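Local structure of uncharacterized protein (Desulfotomaculum acetoxidans, 3U4Y) at residues 146-152 against 175-181; 63-67 against 113-118. The protein is of unknown function but folds as a seven-bladed beta-propeller of the lactonase family. One frame throughout, in Å; residues are numbered along the deposited sequence.

Contact 1 of 2, residues 146-152 against 175-181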
ATOM      1  N   ASP A 146       3.555  10.712   3.107  1.00 26.59           N
ATOM      2  CA  ASP A 146       4.798  10.946   3.840  1.00 33.25           C
ATOM      3  C   ASP A 146       5.725  11.950   3.148  1.00 26.02           C
ATOM      4  O   ASP A 146       5.782  12.025   1.929  1.00 24.64           O
ATOM      5  CB  ASP A 146       5.547   9.631   4.014  1.00 40.25           C
ATOM      6  CG  ASP A 146       4.730   8.598   4.739  1.00 49.97           C
ATOM      7  OD1 ASP A 146       4.688   7.435   4.286  1.00 54.22           O
ATOM      8  OD2 ASP A 146       4.127   8.948   5.766  1.00 54.61           O
ATOM      9  N   ARG A 147       6.453  12.721   3.942  1.00 22.98           N
ATOM     10  CA  ARG A 147       7.507  13.591   3.416  1.00 23.76           C
ATOM     11  C   ARG A 147       8.846  13.246   4.089  1.00 27.10           C
ATOM     12  O   ARG A 147       9.135  13.696   5.191  1.00 27.18           O
ATOM     13  CB  ARG A 147       7.138  15.055   3.622  1.00 16.01           C
ATOM     14  CG  ARG A 147       5.932  15.493   2.809  1.00 18.36           C
ATOM     15  CD  ARG A 147       5.925  16.981   2.729  1.00 21.47           C
ATOM     16  NE  ARG A 147       7.270  17.417   2.396  1.00 34.35           N
ATOM     17  CZ  ARG A 147       7.688  18.674   2.391  1.00 31.97           C
ATOM     18  NH1 ARG A 147       6.866  19.665   2.712  1.00 21.45           N
ATOM     19  NH2 ARG A 147       8.939  18.931   2.055  1.00 35.78           N
ATOM     20  N   SER A 148       9.651  12.442   3.408  1.00 25.40           N
ATOM     21  CA  SER A 148      10.714  11.683   4.056  1.00 30.35           C
ATOM     22  C   SER A 148      11.829  12.539   4.622  1.00 30.80           C
ATOM     23  O   SER A 148      12.486  12.149   5.578  1.00 31.59           O
ATOM     24  CB  SER A 148      11.293  10.627   3.100  1.00 41.21           C
ATOM     25  OG  SER A 148      11.469  11.139   1.784  1.00 42.75           O
ATOM     26  N   SER A 149      12.061  13.696   4.022  1.00 38.05           N
ATOM     27  CA  SER A 149      13.140  14.556   4.484  1.00 38.06           C
ATOM     28  C   SER A 149      12.673  15.579   5.514  1.00 36.22           C
ATOM     29  O   SER A 149      13.447  16.000   6.359  1.00 43.98           O
ATOM     30  CB  SER A 149      13.850  15.224   3.307  1.00 36.35           C
ATOM     31  OG  SER A 149      14.591  14.258   2.593  1.00 37.26           O
ATOM     32  N   ALA A 150      11.404  15.963   5.454  1.00 33.19           N
ATOM     33  CA  ALA A 150      10.818  16.855   6.452  1.00 26.98           C
ATOM     34  C   ALA A 150      10.272  16.105   7.676  1.00 32.57           C
ATOM     35  O   ALA A 150       9.683  16.711   8.552  1.00 36.65           O
ATOM     36  CB  ALA A 150       9.729  17.704   5.824  1.00 12.45           C
ATOM     37  N   ASN A 151      10.474  14.792   7.728  1.00 33.30           N
ATOM     38  CA  ASN A 151       9.975  13.957   8.818  1.00 32.44           C
ATOM     39  C   ASN A 151       8.588  14.343   9.323  1.00 38.70           C
ATOM     40  O   ASN A 151       8.327  14.393  10.531  1.00 36.64           O
ATOM     41  CB  ASN A 151      10.963  13.959   9.962  1.00 24.63           C
ATOM     42  CG  ASN A 151      12.338  13.654   9.505  1.00 22.97           C
ATOM     43  OD1 ASN A 151      12.751  12.497   9.442  1.00 32.80           O
ATOM     44  ND2 ASN A 151      13.065  14.687   9.154  1.00 23.80           N
ATOM     45  N   THR A 152       7.700  14.570   8.368  1.00 39.23           N
ATOM     46  CA  THR A 152       6.400  15.141   8.609  1.00 27.79           C
ATOM     47  C   THR A 152       5.456  14.403   7.668  1.00 28.00           C
ATOM     48  O   THR A 152       5.909  13.833   6.680  1.00 32.81           O
ATOM     49  CB  THR A 152       6.447  16.599   8.197  1.00 22.25           C
ATOM     50  OG1 THR A 152       5.286  17.274   8.663  1.00 33.24           O
ATOM     51  CG2 THR A 152       6.487  16.699   6.689  1.00 29.00           C
ATOM     52  N   GLY A 175       8.857   9.490  14.526  1.00 51.20           N
ATOM     53  CA  GLY A 175      10.283   9.334  14.292  1.00 45.97           C
ATOM     54  C   GLY A 175      10.736   9.941  12.975  1.00 33.19           C
ATOM     55  O   GLY A 175      10.065  10.780  12.376  1.00 36.28           O
ATOM     56  N   THR A 176      11.883   9.500  12.498  1.00 26.35           N
ATOM     57  CA  THR A 176      12.489  10.192  11.378  1.00 29.91           C
ATOM     58  C   THR A 176      12.493   9.351  10.105  1.00 32.21           C
ATOM     59  O   THR A 176      12.620   8.127  10.157  1.00 34.16           O
ATOM     60  CB  THR A 176      13.901  10.761  11.769  1.00 39.01           C
ATOM     61  OG1 THR A 176      14.900  10.304  10.860  1.00 17.16           O
ATOM     62  CG2 THR A 176      14.291  10.336  13.185  1.00 48.98           C
ATOM     63  N   ARG A 177      12.327  10.023   8.967  1.00 32.40           N
ATOM     64  CA  ARG A 177      12.226   9.366   7.661  1.00 27.65           C
ATOM     65  C   ARG A 177      10.889   8.620   7.460  1.00 20.44           C
ATOM     66  O   ARG A 177      10.865   7.415   7.179  1.00  9.71           O
ATOM     67  CB  ARG A 177      13.428   8.437   7.428  1.00 21.36           C
ATOM     68  CG  ARG A 177      13.624   8.014   5.973  1.00 21.70           C
ATOM     69  CD  ARG A 177      14.226   9.115   5.124  1.00 22.79           C
ATOM     70  NE  ARG A 177      15.521   9.532   5.653  1.00 32.15           N
ATOM     71  CZ  ARG A 177      15.725  10.642   6.360  1.00 31.19           C
ATOM     72  NH1 ARG A 177      16.935  10.917   6.816  1.00 25.09           N
ATOM     73  NH2 ARG A 177      14.726  11.476   6.616  1.00 31.79           N
ATOM     74  N   PRO A 178       9.767   9.345   7.588  1.00 22.35           N
ATOM     75  CA  PRO A 178       8.472   8.687   7.431  1.00 24.62           C
ATOM     76  C   PRO A 178       8.427   8.069   6.042  1.00 36.99           C
ATOM     77  O   PRO A 178       8.861   8.728   5.091  1.00 35.95           O
ATOM     78  CB  PRO A 178       7.474   9.837   7.517  1.00 21.74           C
ATOM     79  CG  PRO A 178       8.259  11.061   7.866  1.00 19.39           C
ATOM     80  CD  PRO A 178       9.663  10.809   7.520  1.00 22.04           C
ATOM     81  N   PHE A 179       7.922   6.841   5.923  1.00 38.24           N
ATOM     82  CA  PHE A 179       8.013   6.090   4.665  1.00 34.45           C
ATOM     83  C   PHE A 179       6.691   5.523   4.127  1.00 26.74           C
ATOM     84  O   PHE A 179       6.398   5.697   2.962  1.00 23.41           O
ATOM     85  CB  PHE A 179       9.064   4.982   4.779  1.00 41.03           C
ATOM     86  CG  PHE A 179       9.279   4.207   3.505  1.00 47.33           C
ATOM     87  CD1 PHE A 179       9.922   4.780   2.427  1.00 43.27           C
ATOM     88  CD2 PHE A 179       8.859   2.891   3.398  1.00 59.22           C
ATOM     89  CE1 PHE A 179      10.131   4.059   1.255  1.00 53.00           C
ATOM     90  CE2 PHE A 179       9.067   2.164   2.224  1.00 61.72           C
ATOM     91  CZ  PHE A 179       9.702   2.749   1.152  1.00 54.98           C
ATOM     92  N   ASN A 180       5.905   4.845   4.962  1.00 25.86           N
ATOM     93  CA  ASN A 180       4.599   4.343   4.542  1.00 25.50           C
ATOM     94  C   ASN A 180       3.508   4.715   5.549  1.00 29.04           C
ATOM     95  O   ASN A 180       3.791   4.864   6.725  1.00 39.12           O
ATOM     96  CB  ASN A 180       4.652   2.827   4.333  1.00 24.80           C
ATOM     97  CG  ASN A 180       3.551   2.326   3.407  1.00 54.02           C
ATOM     98  OD1 ASN A 180       2.799   3.112   2.805  1.00 61.31           O
ATOM     99  ND2 ASN A 180       3.461   1.014   3.271  1.00 65.26           N
ATOM    100  N   ILE A 181       2.271   4.875   5.087  1.00 23.23           N
ATOM    101  CA  ILE A 181       1.152   5.209   5.969  1.00 19.71           C
ATOM    102  C   ILE A 181       0.063   4.193   5.750  1.00 27.17           C
ATOM    103  O   ILE A 181      -0.074   3.663   4.654  1.00 41.71           O
ATOM    104  CB  ILE A 181       0.490   6.550   5.624  1.00 17.51           C
ATOM    105  CG1 ILE A 181       1.494   7.635   5.350  1.00 22.28           C
ATOM    106  CG2 ILE A 181      -0.361   7.027   6.738  1.00 12.04           C
ATOM    107  CD1 ILE A 181       0.831   8.791   4.682  1.00 26.37           C
TER
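N151 and S148, in the turn of a beta hairpin, bind the stretch around R177 through two hydrogen bonds. The backbone N of R177 donates to N151 OD1 (2.6 Å, N-H...O angle 155°), approaching slightly tilted from the amide carbonyl plane. R177 NH2 reaches the backbone O of S148 at 2.6 Å, and this bond is more bent, at 137°. The arginine starts away from the hairpin with CG opposite its backbone N (chi1 -164°), then folds back through bends at chi2 and chi3, while its CD passes the CB of S148 at 3.9 Å. Asparagine suits position 151 because it tolerates the left-handed backbone of the G1 bulge that it and T152 form opposite R147. P178 supplies much of the apolar contact, its rigid ring suiting a close fit, with CG and CD against N151 CA (3.4 Å from CD) and CB facing D146 CB. The D146 carboxylate and the I181 side chain pass in opposite directions. Around the hairpin, R147 forms salt bridges with D129 and E170, and D129 O also takes S148 OG. Strand 178-183 packs against strand 130-135 of the preceding blade, where F179 touches V131 and I181 touches A134, while P178 also packs on V192 of strand 189-194.

Contact 2 of 2, residues 63-67 against 113-118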
ATOM      1  N   THR A  63       2.764   5.081 -16.779  1.00 37.95           N
ATOM      2  CA  THR A  63       1.515   4.544 -17.276  1.00 36.46           C
ATOM      3  C   THR A  63       0.726   3.733 -16.250  1.00 37.31           C
ATOM      4  O   THR A  63       1.263   2.834 -15.613  1.00 29.01           O
ATOM      5  CB  THR A  63       1.772   3.661 -18.488  1.00 36.43           C
ATOM      6  OG1 THR A  63       2.372   4.454 -19.517  1.00 35.79           O
ATOM      7  CG2 THR A  63       0.464   3.052 -18.989  1.00 36.74           C
ATOM      8  N   LEU A  64      -0.557   4.047 -16.111  1.00 40.47           N
ATOM      9  CA  LEU A  64      -1.448   3.238 -15.285  1.00 37.48           C
ATOM     10  C   LEU A  64      -2.238   2.235 -16.130  1.00 39.30           C
ATOM     11  O   LEU A  64      -2.827   2.604 -17.141  1.00 48.98           O
ATOM     12  CB  LEU A  64      -2.420   4.140 -14.525  1.00 36.12           C
ATOM     13  CG  LEU A  64      -3.489   3.449 -13.664  1.00 36.50           C
ATOM     14  CD1 LEU A  64      -3.597   4.088 -12.286  1.00 25.81           C
ATOM     15  CD2 LEU A  64      -4.830   3.451 -14.356  1.00 31.13           C
ATOM     16  N   VAL A  65      -2.257   0.973 -15.722  1.00 31.42           N
ATOM     17  CA  VAL A  65      -3.099  -0.021 -16.395  1.00 42.85           C
ATOM     18  C   VAL A  65      -4.220  -0.549 -15.478  1.00 47.91           C
ATOM     19  O   VAL A  65      -4.013  -0.718 -14.274  1.00 50.17           O
ATOM     20  CB  VAL A  65      -2.274  -1.205 -16.944  1.00 40.85           C
ATOM     21  CG1 VAL A  65      -0.972  -0.713 -17.504  1.00 44.08           C
ATOM     22  CG2 VAL A  65      -2.007  -2.208 -15.856  1.00 45.07           C
ATOM     23  N   GLN A  66      -5.396  -0.796 -16.065  1.00 40.41           N
ATOM     24  CA  GLN A  66      -6.576  -1.286 -15.347  1.00 35.13           C
ATOM     25  C   GLN A  66      -7.000  -2.638 -15.881  1.00 39.87           C
ATOM     26  O   GLN A  66      -7.088  -2.830 -17.083  1.00 46.09           O
ATOM     27  CB  GLN A  66      -7.745  -0.302 -15.490  1.00 34.95           C
ATOM     28  CG  GLN A  66      -9.117  -0.894 -15.136  1.00 41.43           C
ATOM     29  CD  GLN A  66     -10.255   0.128 -15.197  1.00 53.02           C
ATOM     30  OE1 GLN A  66     -10.039   1.310 -15.483  1.00 59.62           O
ATOM     31  NE2 GLN A  66     -11.473  -0.329 -14.924  1.00 55.91           N
ATOM     32  N   ILE A  67      -7.279  -3.582 -14.997  1.00 42.50           N
ATOM     33  CA  ILE A  67      -7.681  -4.898 -15.476  1.00 50.02           C
ATOM     34  C   ILE A  67      -8.928  -5.476 -14.768  1.00 56.79           C
ATOM     35  O   ILE A  67      -9.139  -5.222 -13.585  1.00 64.42           O
ATOM     36  CB  ILE A  67      -6.487  -5.885 -15.456  1.00 44.75           C
ATOM     37  CG1 ILE A  67      -6.737  -7.019 -14.481  1.00 42.07           C
ATOM     38  CG2 ILE A  67      -5.163  -5.171 -15.149  1.00 28.15           C
ATOM     39  CD1 ILE A  67      -5.796  -8.159 -14.686  1.00 46.29           C
ATOM     40  N   TYR A 113      -7.633   9.155 -10.945  1.00 44.04           N
ATOM     41  CA  TYR A 113      -8.021   8.438 -12.147  1.00 40.68           C
ATOM     42  C   TYR A 113      -9.434   7.861 -12.005  1.00 41.54           C
ATOM     43  O   TYR A 113      -9.697   7.125 -11.052  1.00 41.65           O
ATOM     44  CB  TYR A 113      -6.995   7.331 -12.357  1.00 35.95           C
ATOM     45  CG  TYR A 113      -7.391   6.241 -13.316  1.00 46.01           C
ATOM     46  CD1 TYR A 113      -7.109   6.340 -14.677  1.00 42.82           C
ATOM     47  CD2 TYR A 113      -8.018   5.096 -12.863  1.00 54.51           C
ATOM     48  CE1 TYR A 113      -7.459   5.334 -15.556  1.00 38.03           C
ATOM     49  CE2 TYR A 113      -8.375   4.081 -13.740  1.00 61.18           C
ATOM     50  CZ  TYR A 113      -8.090   4.203 -15.083  1.00 48.05           C
ATOM     51  OH  TYR A 113      -8.448   3.185 -15.939  1.00 45.09           O
ATOM     52  N   SER A 114     -10.335   8.196 -12.937  1.00 34.43           N
ATOM     53  CA  SER A 114     -11.729   7.707 -12.896  1.00 34.99           C
ATOM     54  C   SER A 114     -11.914   6.307 -13.479  1.00 37.43           C
ATOM     55  O   SER A 114     -11.647   6.091 -14.649  1.00 56.97           O
ATOM     56  CB  SER A 114     -12.679   8.673 -13.613  1.00 34.95           C
ATOM     57  OG  SER A 114     -14.040   8.278 -13.450  1.00 32.15           O
ATOM     58  N   PHE A 115     -12.391   5.368 -12.670  1.00 32.20           N
ATOM     59  CA  PHE A 115     -12.623   3.999 -13.122  1.00 43.83           C
ATOM     60  C   PHE A 115     -13.789   3.923 -14.094  1.00 55.73           C
ATOM     61  O   PHE A 115     -13.885   3.000 -14.909  1.00 61.50           O
ATOM     62  CB  PHE A 115     -12.965   3.115 -11.937  1.00 48.81           C
ATOM     63  CG  PHE A 115     -11.777   2.521 -11.245  1.00 55.91           C
ATOM     64  CD1 PHE A 115     -11.334   1.248 -11.574  1.00 54.94           C
ATOM     65  CD2 PHE A 115     -11.128   3.213 -10.235  1.00 57.43           C
ATOM     66  CE1 PHE A 115     -10.257   0.682 -10.925  1.00 49.87           C
ATOM     67  CE2 PHE A 115     -10.046   2.652  -9.580  1.00 49.47           C
ATOM     68  CZ  PHE A 115      -9.612   1.387  -9.927  1.00 47.19           C
ATOM     69  N   LEU A 116     -14.698   4.880 -13.972  1.00 60.98           N
ATOM     70  CA  LEU A 116     -15.871   4.928 -14.829  1.00 73.69           C
ATOM     71  C   LEU A 116     -15.458   5.440 -16.199  1.00 67.14           C
ATOM     72  O   LEU A 116     -15.740   4.814 -17.223  1.00 66.45           O
ATOM     73  CB  LEU A 116     -16.917   5.854 -14.214  1.00 88.68           C
ATOM     74  CG  LEU A 116     -16.734   6.043 -12.702  1.00101.50           C
ATOM     75  CD1 LEU A 116     -17.178   7.432 -12.266  1.00107.54           C
ATOM     76  CD2 LEU A 116     -17.444   4.952 -11.890  1.00 99.51           C
ATOM     77  N   LYS A 117     -14.767   6.577 -16.197  1.00 58.61           N
ATOM     78  CA  LYS A 117     -14.341   7.246 -17.416  1.00 45.90           C
ATOM     79  C   LYS A 117     -13.058   6.647 -17.962  1.00 48.62           C
ATOM     80  O   LYS A 117     -12.680   6.914 -19.103  1.00 62.12           O
ATOM     81  CB  LYS A 117     -14.146   8.738 -17.167  1.00 46.07           C
ATOM     82  CG  LYS A 117     -15.281   9.397 -16.392  1.00 60.04           C
ATOM     83  CD  LYS A 117     -15.261  10.910 -16.558  1.00 69.94           C
ATOM     84  CE  LYS A 117     -16.631  11.428 -16.977  1.00 81.59           C
ATOM     85  NZ  LYS A 117     -16.571  12.733 -17.702  1.00 86.02           N
ATOM     86  N   ASN A 118     -12.399   5.824 -17.152  1.00 44.52           N
ATOM     87  CA  ASN A 118     -11.158   5.155 -17.552  1.00 48.84           C
ATOM     88  C   ASN A 118     -10.036   6.138 -17.910  1.00 50.61           C
ATOM     89  O   ASN A 118      -9.122   5.776 -18.648  1.00 47.41           O
ATOM     90  CB  ASN A 118     -11.401   4.195 -18.724  1.00 57.76           C
ATOM     91  CG  ASN A 118     -12.264   2.996 -18.349  1.00 65.31           C
ATOM     92  OD1 ASN A 118     -11.770   1.879 -18.252  1.00 71.15           O
ATOM     93  ND2 ASN A 118     -13.561   3.222 -18.156  1.00 66.58           N
TER
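The Y113 ring carries L64 CD2 on one face, nearly over its centre: the methyl is 3.4 Å from the ring centroid and 12° off the normal, a CH-pi contact. At the ring edge, in its plane, sits Q66 OE1. The Y113 hydroxyl OH donates to this oxygen at 2.5 Å, lying in the carbonyl plane of the amide, while amide and ring stand almost perpendicular, 80° apart. On the amide's nitrogen side, Q66 NE2 meets F115 CD1 at 3.7 Å. Glutamine suits this buried site because its amide can accept from the tyrosine while NE2 donates to N53 OD1, so both polar ends are engaged. It reaches both because CG is opposite the backbone N (chi1 163°) and the chain beyond runs straight. The branched end of L64 lets one methyl, CD2, point down onto the ring face. A valine in place of Y113 would probably leave Q66 OE1 without its hydroxyl donor and open a gap under the L64 methyl. F120 of strand 119-125 stacks edge-to-face with Y113, A98 of strand 97-100 touches it, and A78 of strand 75-81 packs against both Y113 and N118. F115 also packs on N53 and V55 of strand 53-58.

Overall arrangement
Both contacts join consecutive blades of the seven-bladed propeller, each blade a four-stranded antiparallel sheet. Contact 2 comes first along the chain, between the third strands (63-68 and 109-114) of blades 42-81 and 89-125. Contact 1 follows, setting the hairpin between strands 142-147 and 152-158 of blade 130-172 against the first strand of blade 178-218. The two share no sheet; their centres are 29 Å apart and their nearest atoms about 16 Å. They therefore represent separate interfaces between blades around the ring. The ring is closed by strand 319-321, which completes the N-terminal blade, and the disulfide C51-C322 ties that end to blade 42-81.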